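Local coordinates for oxidoreductase, 2OG-Fe(II) oxygenase family (Burkholderia pseudomallei, PDB 6N1F), which probably acts as an iron-dependent oxidoreductase of the 2OG-Fe(II) oxygenase family and binds a ferric ion, at residues R91-D96 with C141-M146; S160-E165 with G231-A236; F166-Q171 with Y224-H229. All coordinates share one frame; numbering follows the deposited sequence.

Contacts 1 and 3 lie in the large antiparallel sheet. In its order, strands 166-171, 218-227, 137-147 and 88-92 are successive neighbours: contact 3 joins the first two, contact 1 the last two, and Cys141 packs on Tyr224 between them, the contact centres being about 12 Å apart. Contact 2 joins two loops at the end of this sheet, its centre about 13 Å from that of contact 3 and about 17 Å from that of contact 1. Along the chain, contact 1 closes before contact 2 opens, and contact 3 is nested inside contact 2. Asp96, just after strand 94-95, probably hydrogen-bonds Asn161 and Tyr164 and so links contact 1 to contact 2 near the iron site.

Contact 1: residues R91-D96 with C141-M146; sequences RRIMVD and CQINRM
Arg91 and Ile143 face each other as an antiparallel hydrogen-bonded pair, Arg91 N donating to Ile143 O and Ile143 N to Arg91 O, in a strand pairing that a classic beta bulge interrupts two residues further on. The register is the evidence: Arg92 lies opposite Gln142 as a non-hydrogen-bonded pair, whereas Ile93 and Met94 both face Cys141. Cys141 O accepts from two amides, Ile93 N and Met94 N, each at 2.9 Å. The bond from Met94 N runs in the carbonyl plane on a lone pair and is nearly straight (174° at the hydrogen); that from Ile93 N is tilted from the plane and more bent. Cys141 N answers with a bond to Met94 O at 3.1 Å.

The extra residue turns the Ile93 side chain toward 141-146. Cys141 SG, set anti to its own nitrogen (chi1 178°), is met by both CG2 and CD1 of Ile93, the latter at 3.8 Å, and the same CD1 touches Ile143 CG1 at 3.9 Å. Met94, a selenomethionine, offers only its CB to Cys141; the chain beyond bends away toward Leu114. Helix 109-117 closes over this apolar side, with Ile113 on Ile93 and Leu117 on Cys141.

On the face opposite Cys141 and Ile143, Arg92 and Gln142 run side by side. Gln142 OE1 lies at the edge of the guanidinium, whose plane stands 74° from the amide, while Arg92 NE forms a salt bridge with Glu75. The side chain of Gln142, about 9 Å from that of the iron ligand Asp157, is held at both ends of its amide. OE1 accepts from Arg140 NH2 and also from a water that donates to Met94 O as well, linking bulge and glutamine; Gln142 NE2 donates in plane to a lone pair of Asn144 OD1 at 2.8 Å.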
loop_
_atom_site.group_PDB
_atom_site.type_symbol
_atom_site.label_atom_id
_atom_site.label_comp_id
_atom_site.label_asym_id
_atom_site.label_seq_id
_atom_site.Cartn_x
_atom_site.Cartn_y
_atom_site.Cartn_z
ATOM N N ARG A 91 13.038 -0.628 2.361
ATOM C CA ARG A 91 13.316 -1.817 3.166
ATOM C C ARG A 91 12.415 -2.939 2.677
ATOM O O ARG A 91 11.212 -2.934 2.945
ATOM C CB ARG A 91 13.084 -1.537 4.648
ATOM C CG ARG A 91 14.239 -0.844 5.303
ATOM C CD ARG A 91 13.795 -0.048 6.508
ATOM N NE ARG A 91 14.930 0.294 7.360
ATOM C CZ ARG A 91 14.860 1.104 8.408
ATOM N NH1 ARG A 91 13.708 1.663 8.729
ATOM N NH2 ARG A 91 15.941 1.352 9.138
ATOM N N ARG A 92 12.988 -3.890 1.956
ATOM C CA ARG A 92 12.182 -4.923 1.329
ATOM C C ARG A 92 11.796 -6.008 2.329
ATOM O O ARG A 92 12.588 -6.411 3.183
ATOM C CB ARG A 92 12.931 -5.528 0.146
ATOM C CG ARG A 92 13.397 -4.488 -0.822
ATOM C CD ARG A 92 13.687 -5.062 -2.187
ATOM N NE ARG A 92 14.222 -4.019 -3.056
ATOM C CZ ARG A 92 13.475 -3.118 -3.683
ATOM N NH1 ARG A 92 12.154 -3.141 -3.547
ATOM N NH2 ARG A 92 14.046 -2.200 -4.446
ATOM N N ILE A 93 10.549 -6.441 2.236
ATOM C CA ILE A 93 10.032 -7.566 2.995
ATOM C C ILE A 93 9.773 -8.760 2.086
ATOM O O ILE A 93 10.189 -9.884 2.374
ATOM C CB ILE A 93 8.752 -7.156 3.755
ATOM C CG1 ILE A 93 9.116 -6.273 4.958
ATOM C CG2 ILE A 93 7.965 -8.383 4.192
ATOM C CD1 ILE A 93 8.166 -5.075 5.209
HETATM N N MSE A 94 9.112 -8.520 0.964
HETATM C CA MSE A 94 8.887 -9.532 -0.048
HETATM C C MSE A 94 9.111 -8.981 -1.456
HETATM O O MSE A 94 8.613 -7.898 -1.770
HETATM C CB MSE A 94 7.479 -10.058 0.086
HETATM C CG MSE A 94 7.052 -10.949 -1.015
HETATM SE SE MSE A 94 5.713 -12.113 -0.260
HETATM C CE MSE A 94 6.871 -13.383 0.634
ATOM N N VAL A 95 9.844 -9.721 -2.297
ATOM C CA VAL A 95 10.147 -9.300 -3.660
ATOM C C VAL A 95 9.369 -10.174 -4.639
ATOM O O VAL A 95 8.992 -11.308 -4.337
ATOM C CB VAL A 95 11.660 -9.356 -3.967
ATOM C CG1 VAL A 95 12.450 -8.518 -2.979
ATOM C CG2 VAL A 95 12.151 -10.787 -3.965
ATOM N N ASP A 96 9.154 -9.638 -5.851
ATOM C CA ASP A 96 8.305 -10.274 -6.863
ATOM C C ASP A 96 8.843 -9.960 -8.267
ATOM O O ASP A 96 8.218 -9.261 -9.066
ATOM C CB ASP A 96 6.851 -9.818 -6.711
ATOM C CG ASP A 96 5.902 -10.593 -7.600
ATOM O OD1 ASP A 96 6.297 -11.672 -8.081
ATOM O OD2 ASP A 96 4.767 -10.119 -7.822
ATOM N N CYS A 141 5.914 -6.655 -0.878
ATOM C CA CYS A 141 5.748 -5.911 0.362
ATOM C C CYS A 141 7.054 -5.214 0.710
ATOM O O CYS A 141 8.111 -5.851 0.715
ATOM C CB CYS A 141 5.321 -6.851 1.491
ATOM S SG CYS A 141 5.129 -6.046 3.094
ATOM N N GLN A 142 6.988 -3.914 0.995
ATOM C CA GLN A 142 8.187 -3.150 1.316
ATOM C C GLN A 142 7.807 -1.880 2.071
ATOM O O GLN A 142 6.663 -1.418 2.024
ATOM C CB GLN A 142 8.984 -2.806 0.048
ATOM C CG GLN A 142 8.270 -1.785 -0.850
ATOM C CD GLN A 142 8.860 -1.693 -2.225
ATOM O OE1 GLN A 142 8.980 -2.698 -2.926
ATOM N NE2 GLN A 142 9.240 -0.476 -2.632
ATOM N N ILE A 143 8.793 -1.328 2.779
ATOM C CA ILE A 143 8.671 -0.046 3.464
ATOM C C ILE A 143 9.366 0.998 2.599
ATOM O O ILE A 143 10.549 0.839 2.265
ATOM C CB ILE A 143 9.303 -0.084 4.867
ATOM C CG1 ILE A 143 8.812 -1.280 5.684
ATOM C CG2 ILE A 143 8.982 1.182 5.615
ATOM C CD1 ILE A 143 7.475 -1.065 6.281
ATOM N N ASN A 144 8.637 2.056 2.225
ATOM C CA ASN A 144 9.188 3.169 1.457
ATOM C C ASN A 144 9.375 4.356 2.380
ATOM O O ASN A 144 8.402 4.851 2.958
ATOM C CB ASN A 144 8.274 3.568 0.305
ATOM C CG ASN A 144 8.248 2.545 -0.782
ATOM O OD1 ASN A 144 9.151 1.716 -0.890
ATOM N ND2 ASN A 144 7.218 2.596 -1.611
ATOM N N ARG A 145 10.609 4.831 2.496
ATOM C CA ARG A 145 10.925 5.987 3.323
ATOM C C ARG A 145 11.270 7.157 2.403
ATOM O O ARG A 145 12.351 7.192 1.799
ATOM C CB ARG A 145 12.058 5.653 4.283
ATOM C CG ARG A 145 12.469 6.801 5.177
ATOM C CD ARG A 145 13.458 6.314 6.213
ATOM N NE ARG A 145 14.318 7.391 6.677
ATOM C CZ ARG A 145 15.539 7.621 6.211
ATOM N NH1 ARG A 145 16.051 6.842 5.263
ATOM N NH2 ARG A 145 16.248 8.630 6.693
HETATM N N MSE A 146 10.350 8.109 2.299
HETATM C CA MSE A 146 10.467 9.181 1.321
HETATM C C MSE A 146 10.895 10.464 2.003
HETATM O O MSE A 146 10.229 10.933 2.936
HETATM C CB MSE A 146 9.136 9.389 0.577
HETATM C CG MSE A 146 8.631 8.163 -0.180
HETATM SE SE MSE A 146 6.931 8.554 -1.063
HETATM C CE MSE A 146 7.491 9.957 -2.291
HETATM O O HOH W 1 9.760 -5.330 -2.743
#

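Contact 2: residues S160-E165 with G231-A236; sequences SNPDYE and GANRRA
The loop from Asn233 to Arg235 lies against Ser160 and the type I beta turn Asn161-Tyr164, with the CA atoms of Asn161 and Arg235 5.5 Å apart. With no strand pairing between them, the loops are joined through side chains, several of which converge on Ser160 O. This oxygen accepts from Asn233 ND2 at 3.0 Å and from Arg235 NE at 2.8 Å, and these donors reach it from opposite faces of its carbonyl plane; Arg235 NH2 adds a weak third bond. Bends at chi2 and chi3 curl the arginine so that the edge of its guanidinium meets this oxygen.

The side chains of Asn161 and Asn233 run antiparallel, their amides stacked with planes 25° apart and their CG atoms 3.3 Å from one another. Each amide is held through both ends. OD1 closes an Asx turn, Asn161 OD1 taking Asp163 N at 2.9 Å and Asn233 OD1 taking Arg235 N at 2.8 Å; ND2 is bonded in turn, to Asp96 OD2 for Asn161 and to Ser160 O and Asp96 O for Asn233. Asn161 CB rests on the Tyr164 ring, 3.5 Å above the plane and over its centre, so Asn161 is held between the Asn233 amide on one side and this ring on the other. Pro162 CD packs beside Arg235 CB. Farther along the turn, Asp163 and Arg234 form a salt bridge, the arginine coming in roughly perpendicular to the aspartate; Arg234 NH2 meets OD1 of Asp163 on its syn side at 2.9 Å.

Asp96 OD2 also pairs with Tyr164 OH. The two loops thus sit between strand 94-95 and the ends of strands 166-171 and 218-227, with Arg139 of strand 137-147 touching both asparagines and Tyr164 stacked on Phe225.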
loop_
_atom_site.group_PDB
_atom_site.type_symbol
_atom_site.label_atom_id
_atom_site.label_comp_id
_atom_site.label_asym_id
_atom_site.label_seq_id
_atom_site.Cartn_x
_atom_site.Cartn_y
_atom_site.Cartn_z
ATOM N N SER A 160 4.538 -3.680 -13.110
ATOM C CA SER A 160 5.467 -4.597 -12.453
ATOM C C SER A 160 4.967 -6.033 -12.527
ATOM O O SER A 160 5.764 -6.970 -12.654
ATOM C CB SER A 160 5.675 -4.187 -10.997
ATOM O OG SER A 160 6.281 -2.914 -10.918
ATOM N N ASN A 161 3.654 -6.224 -12.448
ATOM C CA ASN A 161 3.044 -7.545 -12.472
ATOM C C ASN A 161 1.592 -7.383 -12.900
ATOM O O ASN A 161 0.794 -6.784 -12.170
ATOM C CB ASN A 161 3.163 -8.209 -11.099
ATOM C CG ASN A 161 2.660 -9.652 -11.082
ATOM O OD1 ASN A 161 1.750 -10.022 -11.824
ATOM N ND2 ASN A 161 3.254 -10.470 -10.224
ATOM N N PRO A 162 1.213 -7.898 -14.074
ATOM C CA PRO A 162 -0.157 -7.689 -14.570
ATOM C C PRO A 162 -1.231 -8.352 -13.731
ATOM O O PRO A 162 -2.415 -8.126 -13.997
ATOM C CB PRO A 162 -0.111 -8.308 -15.974
ATOM C CG PRO A 162 0.935 -9.362 -15.862
ATOM C CD PRO A 162 1.991 -8.767 -14.972
ATOM N N ASP A 163 -0.869 -9.161 -12.738
ATOM C CA ASP A 163 -1.843 -9.863 -11.913
ATOM C C ASP A 163 -2.092 -9.186 -10.571
ATOM O O ASP A 163 -2.885 -9.695 -9.778
ATOM C CB ASP A 163 -1.395 -11.315 -11.689
ATOM C CG ASP A 163 -1.274 -12.093 -12.983
ATOM O OD1 ASP A 163 -2.235 -12.090 -13.782
ATOM O OD2 ASP A 163 -0.207 -12.700 -13.219
ATOM N N TYR A 164 -1.444 -8.059 -10.288
ATOM C CA TYR A 164 -1.766 -7.318 -9.074
ATOM C C TYR A 164 -3.166 -6.735 -9.198
ATOM O O TYR A 164 -3.447 -5.993 -10.144
ATOM C CB TYR A 164 -0.764 -6.195 -8.844
ATOM C CG TYR A 164 0.619 -6.604 -8.423
ATOM C CD1 TYR A 164 0.893 -7.884 -7.987
ATOM C CD2 TYR A 164 1.654 -5.684 -8.451
ATOM C CE1 TYR A 164 2.170 -8.237 -7.596
ATOM C CE2 TYR A 164 2.919 -6.021 -8.062
ATOM C CZ TYR A 164 3.179 -7.291 -7.639
ATOM O OH TYR A 164 4.459 -7.601 -7.254
ATOM N N GLU A 165 -4.047 -7.053 -8.247
ATOM C CA GLU A 165 -5.405 -6.513 -8.258
ATOM C C GLU A 165 -5.596 -5.356 -7.297
ATOM O O GLU A 165 -6.363 -4.432 -7.579
ATOM C CB GLU A 165 -6.416 -7.591 -7.895
ATOM C CG GLU A 165 -6.815 -8.498 -9.004
ATOM C CD GLU A 165 -7.911 -9.421 -8.554
ATOM O OE1 GLU A 165 -7.746 -10.648 -8.700
ATOM O OE2 GLU A 165 -8.921 -8.908 -8.021
ATOM N N GLY A 231 1.495 -18.099 -8.838
ATOM C CA GLY A 231 2.559 -18.572 -9.692
ATOM C C GLY A 231 3.532 -17.454 -10.029
ATOM O O GLY A 231 3.554 -16.385 -9.416
ATOM N N ALA A 232 4.348 -17.713 -11.043
ATOM C CA ALA A 232 5.384 -16.758 -11.396
ATOM C C ALA A 232 4.780 -15.477 -11.967
ATOM O O ALA A 232 3.691 -15.475 -12.553
ATOM C CB ALA A 232 6.364 -17.368 -12.394
ATOM N N ASN A 233 5.500 -14.374 -11.770
ATOM C CA ASN A 233 5.124 -13.082 -12.328
ATOM C C ASN A 233 5.092 -13.162 -13.849
ATOM O O ASN A 233 6.135 -13.327 -14.488
ATOM C CB ASN A 233 6.107 -12.004 -11.860
ATOM C CG ASN A 233 5.642 -10.600 -12.189
ATOM O OD1 ASN A 233 4.932 -10.382 -13.168
ATOM N ND2 ASN A 233 6.052 -9.633 -11.371
ATOM N N ARG A 234 3.904 -13.043 -14.440
ATOM C CA ARG A 234 3.852 -13.155 -15.896
ATOM C C ARG A 234 4.415 -11.929 -16.619
ATOM O O ARG A 234 4.305 -11.876 -17.855
ATOM C CB ARG A 234 2.420 -13.421 -16.365
ATOM C CG ARG A 234 1.919 -14.827 -16.067
ATOM C CD ARG A 234 0.775 -15.244 -16.999
ATOM N NE ARG A 234 -0.187 -14.172 -17.244
ATOM C CZ ARG A 234 -0.993 -13.669 -16.318
ATOM N NH1 ARG A 234 -0.943 -14.130 -15.082
ATOM N NH2 ARG A 234 -1.843 -12.697 -16.619
ATOM N N ARG A 235 4.997 -10.941 -15.946
ATOM C CA ARG A 235 5.722 -9.898 -16.660
ATOM C C ARG A 235 7.037 -10.468 -17.178
ATOM O O ARG A 235 7.818 -11.045 -16.415
ATOM C CB ARG A 235 5.978 -8.699 -15.755
ATOM C CG ARG A 235 6.284 -7.410 -16.507
ATOM C CD ARG A 235 7.623 -6.839 -16.087
ATOM N NE ARG A 235 7.780 -6.857 -14.636
ATOM C CZ ARG A 235 8.820 -6.338 -13.994
ATOM N NH1 ARG A 235 9.795 -5.754 -14.681
ATOM N NH2 ARG A 235 8.884 -6.399 -12.667
ATOM N N ALA A 236 7.271 -10.316 -18.477
ATOM C CA ALA A 236 8.452 -10.899 -19.098
ATOM C C ALA A 236 9.726 -10.321 -18.497
ATOM O O ALA A 236 9.855 -9.105 -18.326
ATOM C CB ALA A 236 8.421 -10.659 -20.607
#

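Contact 3: residues F166-Q171 with Y224-H229; sequences FSVVIQ and YFYSRH
Val168 is the bump of this strand pair and Tyr224 the flat surface it sits on. Val168 CB lies 3.7 Å from the centroid of the Tyr224 ring, 18° off the ring normal, a CH-pi contact over one face and somewhat toward the rim. Its CG1 continues to the phenol end, 3.5 Å from Tyr224 CZ, while CG2 fills the notch beside Tyr226 and meets the edge of that ring at CE2, 3.8 Å away. A chi1 of 53° puts the Tyr224 ring between its backbone nitrogen and carbonyl carbon, swung across toward the valine. Ile170 CD1 then abuts the ring edge, 4.2 Å from Tyr224 CE2, and Tyr226 CZ comes in at the edge as well, so the rim of the Tyr224 ring is bordered by both. Phe130 extends the layer, stacked with Phe166 and edge-to-face with Tyr226.

The strand segments 166-171 and 224-227 run antiparallel, their axes 153° apart. Val168 and Tyr224 exchange two bonds, Val168 N to Tyr224 O and Tyr224 N to Val168 O, both 2.9 Å. Phe166 and Tyr226 are less evenly joined: Tyr226 N to Phe166 O is firm, but Phe166 N to Tyr226 O, at 3.4 Å, is weak.

On the opposite face Ser167 OG lies 3.9 Å from Phe225 CE1. That phenylalanine touches Asp157, which binds iron with His155 and His209, and its side chain is about 5 Å from the metal. Antiparallel strands bearing a two-histidine, one-aspartate iron site form the double-stranded beta-helix (jelly-roll) core of 2OG-Fe(II) oxygenases, and this pair fits that core.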
loop_
_atom_site.group_PDB
_atom_site.type_symbol
_atom_site.label_atom_id
_atom_site.label_comp_id
_atom_site.label_asym_id
_atom_site.label_seq_id
_atom_site.Cartn_x
_atom_site.Cartn_y
_atom_site.Cartn_z
ATOM N N PHE A 166 -4.959 -5.407 -6.142
ATOM C CA PHE A 166 -5.141 -4.371 -5.148
ATOM C C PHE A 166 -3.805 -4.077 -4.517
ATOM O O PHE A 166 -2.906 -4.919 -4.484
ATOM C CB PHE A 166 -6.146 -4.755 -4.057
ATOM C CG PHE A 166 -7.534 -4.976 -4.564
ATOM C CD1 PHE A 166 -8.362 -3.900 -4.858
ATOM C CD2 PHE A 166 -8.016 -6.263 -4.747
ATOM C CE1 PHE A 166 -9.650 -4.111 -5.327
ATOM C CE2 PHE A 166 -9.298 -6.480 -5.213
ATOM C CZ PHE A 166 -10.116 -5.404 -5.508
ATOM N N SER A 167 -3.697 -2.862 -4.026
ATOM C CA SER A 167 -2.549 -2.383 -3.297
ATOM C C SER A 167 -3.037 -1.905 -1.938
ATOM O O SER A 167 -4.136 -1.358 -1.829
ATOM C CB SER A 167 -1.871 -1.243 -4.082
ATOM O OG SER A 167 -0.848 -0.652 -3.317
ATOM N N VAL A 168 -2.237 -2.137 -0.899
ATOM C CA VAL A 168 -2.537 -1.692 0.456
ATOM C C VAL A 168 -1.347 -0.891 0.956
ATOM O O VAL A 168 -0.197 -1.297 0.767
ATOM C CB VAL A 168 -2.835 -2.865 1.417
ATOM C CG1 VAL A 168 -3.160 -2.332 2.777
ATOM C CG2 VAL A 168 -3.997 -3.680 0.894
ATOM N N VAL A 169 -1.624 0.249 1.586
ATOM C CA VAL A 169 -0.586 1.160 2.051
ATOM C C VAL A 169 -0.917 1.597 3.456
ATOM O O VAL A 169 -1.964 2.213 3.685
ATOM C CB VAL A 169 -0.450 2.390 1.144
ATOM C CG1 VAL A 169 0.728 3.208 1.601
ATOM C CG2 VAL A 169 -0.282 1.947 -0.271
ATOM N N ILE A 170 -0.015 1.315 4.387
ATOM C CA ILE A 170 -0.157 1.684 5.787
ATOM C C ILE A 170 0.768 2.853 6.047
ATOM O O ILE A 170 1.968 2.764 5.764
ATOM C CB ILE A 170 0.204 0.518 6.710
ATOM C CG1 ILE A 170 -0.555 -0.732 6.289
ATOM C CG2 ILE A 170 -0.071 0.875 8.173
ATOM C CD1 ILE A 170 -0.224 -1.913 7.164
ATOM N N GLN A 171 0.235 3.941 6.598
ATOM C CA GLN A 171 1.039 5.141 6.806
ATOM C C GLN A 171 1.689 5.060 8.175
ATOM O O GLN A 171 1.000 5.052 9.201
ATOM C CB GLN A 171 0.219 6.425 6.685
ATOM C CG GLN A 171 1.059 7.716 6.764
ATOM C CD GLN A 171 2.127 7.805 5.674
ATOM O OE1 GLN A 171 3.223 8.332 5.897
ATOM N NE2 GLN A 171 1.813 7.284 4.497
ATOM N N TYR A 224 1.999 -3.038 0.124
ATOM C CA TYR A 224 1.991 -4.420 -0.344
ATOM C C TYR A 224 0.905 -4.627 -1.385
ATOM O O TYR A 224 -0.020 -3.824 -1.523
ATOM C CB TYR A 224 1.847 -5.444 0.795
ATOM C CG TYR A 224 0.698 -5.313 1.790
ATOM C CD1 TYR A 224 -0.336 -6.247 1.816
ATOM C CD2 TYR A 224 0.695 -4.312 2.756
ATOM C CE1 TYR A 224 -1.370 -6.161 2.756
ATOM C CE2 TYR A 224 -0.337 -4.215 3.698
ATOM C CZ TYR A 224 -1.359 -5.135 3.693
ATOM O OH TYR A 224 -2.363 -5.013 4.624
ATOM N N PHE A 225 1.023 -5.746 -2.101
ATOM C CA PHE A 225 0.253 -5.997 -3.308
ATOM C C PHE A 225 -0.407 -7.367 -3.237
ATOM O O PHE A 225 0.221 -8.352 -2.842
ATOM C CB PHE A 225 1.160 -5.889 -4.540
ATOM C CG PHE A 225 1.811 -4.532 -4.684
ATOM C CD1 PHE A 225 1.221 -3.545 -5.450
ATOM C CD2 PHE A 225 2.992 -4.243 -4.022
ATOM C CE1 PHE A 225 1.804 -2.302 -5.574
ATOM C CE2 PHE A 225 3.580 -3.006 -4.137
ATOM C CZ PHE A 225 2.988 -2.033 -4.917
ATOM N N TYR A 226 -1.677 -7.413 -3.622
ATOM C CA TYR A 226 -2.507 -8.606 -3.550
ATOM C C TYR A 226 -2.814 -9.113 -4.955
ATOM O O TYR A 226 -3.162 -8.331 -5.849
ATOM C CB TYR A 226 -3.831 -8.312 -2.830
ATOM C CG TYR A 226 -3.853 -8.439 -1.325
ATOM C CD1 TYR A 226 -3.749 -9.678 -0.711
ATOM C CD2 TYR A 226 -4.035 -7.325 -0.515
ATOM C CE1 TYR A 226 -3.807 -9.813 0.668
ATOM C CE2 TYR A 226 -4.087 -7.452 0.876
ATOM C CZ TYR A 226 -3.972 -8.697 1.454
ATOM O OH TYR A 226 -4.016 -8.846 2.820
ATOM N N SER A 227 -2.693 -10.423 -5.139
ATOM C CA SER A 227 -3.061 -11.099 -6.373
ATOM C C SER A 227 -3.720 -12.426 -6.017
ATOM O O SER A 227 -3.422 -13.013 -4.976
ATOM C CB SER A 227 -1.835 -11.343 -7.266
ATOM O OG SER A 227 -2.164 -12.078 -8.441
ATOM N N ARG A 228 -4.629 -12.889 -6.878
ATOM C CA ARG A 228 -5.120 -14.260 -6.770
ATOM C C ARG A 228 -4.159 -15.263 -7.390
ATOM O O ARG A 228 -4.312 -16.466 -7.172
ATOM C CB ARG A 228 -6.489 -14.402 -7.434
ATOM C CG ARG A 228 -7.587 -13.561 -6.825
ATOM C CD ARG A 228 -8.837 -13.636 -7.682
ATOM N NE ARG A 228 -8.572 -13.198 -9.052
ATOM C CZ ARG A 228 -8.530 -14.001 -10.113
ATOM N NH1 ARG A 228 -8.761 -15.305 -9.995
ATOM N NH2 ARG A 228 -8.272 -13.490 -11.307
ATOM N N HIS A 229 -3.180 -14.802 -8.152
ATOM C CA HIS A 229 -2.189 -15.681 -8.753
ATOM C C HIS A 229 -0.993 -15.789 -7.826
ATOM O O HIS A 229 -0.429 -14.772 -7.414
ATOM C CB HIS A 229 -1.748 -15.149 -10.120
ATOM C CG HIS A 229 -0.775 -16.035 -10.833
ATOM N ND1 HIS A 229 -1.031 -17.365 -11.096
ATOM C CD2 HIS A 229 0.446 -15.776 -11.358
ATOM C CE1 HIS A 229 -0.007 -17.888 -11.747
ATOM N NE2 HIS A 229 0.904 -16.946 -11.915
#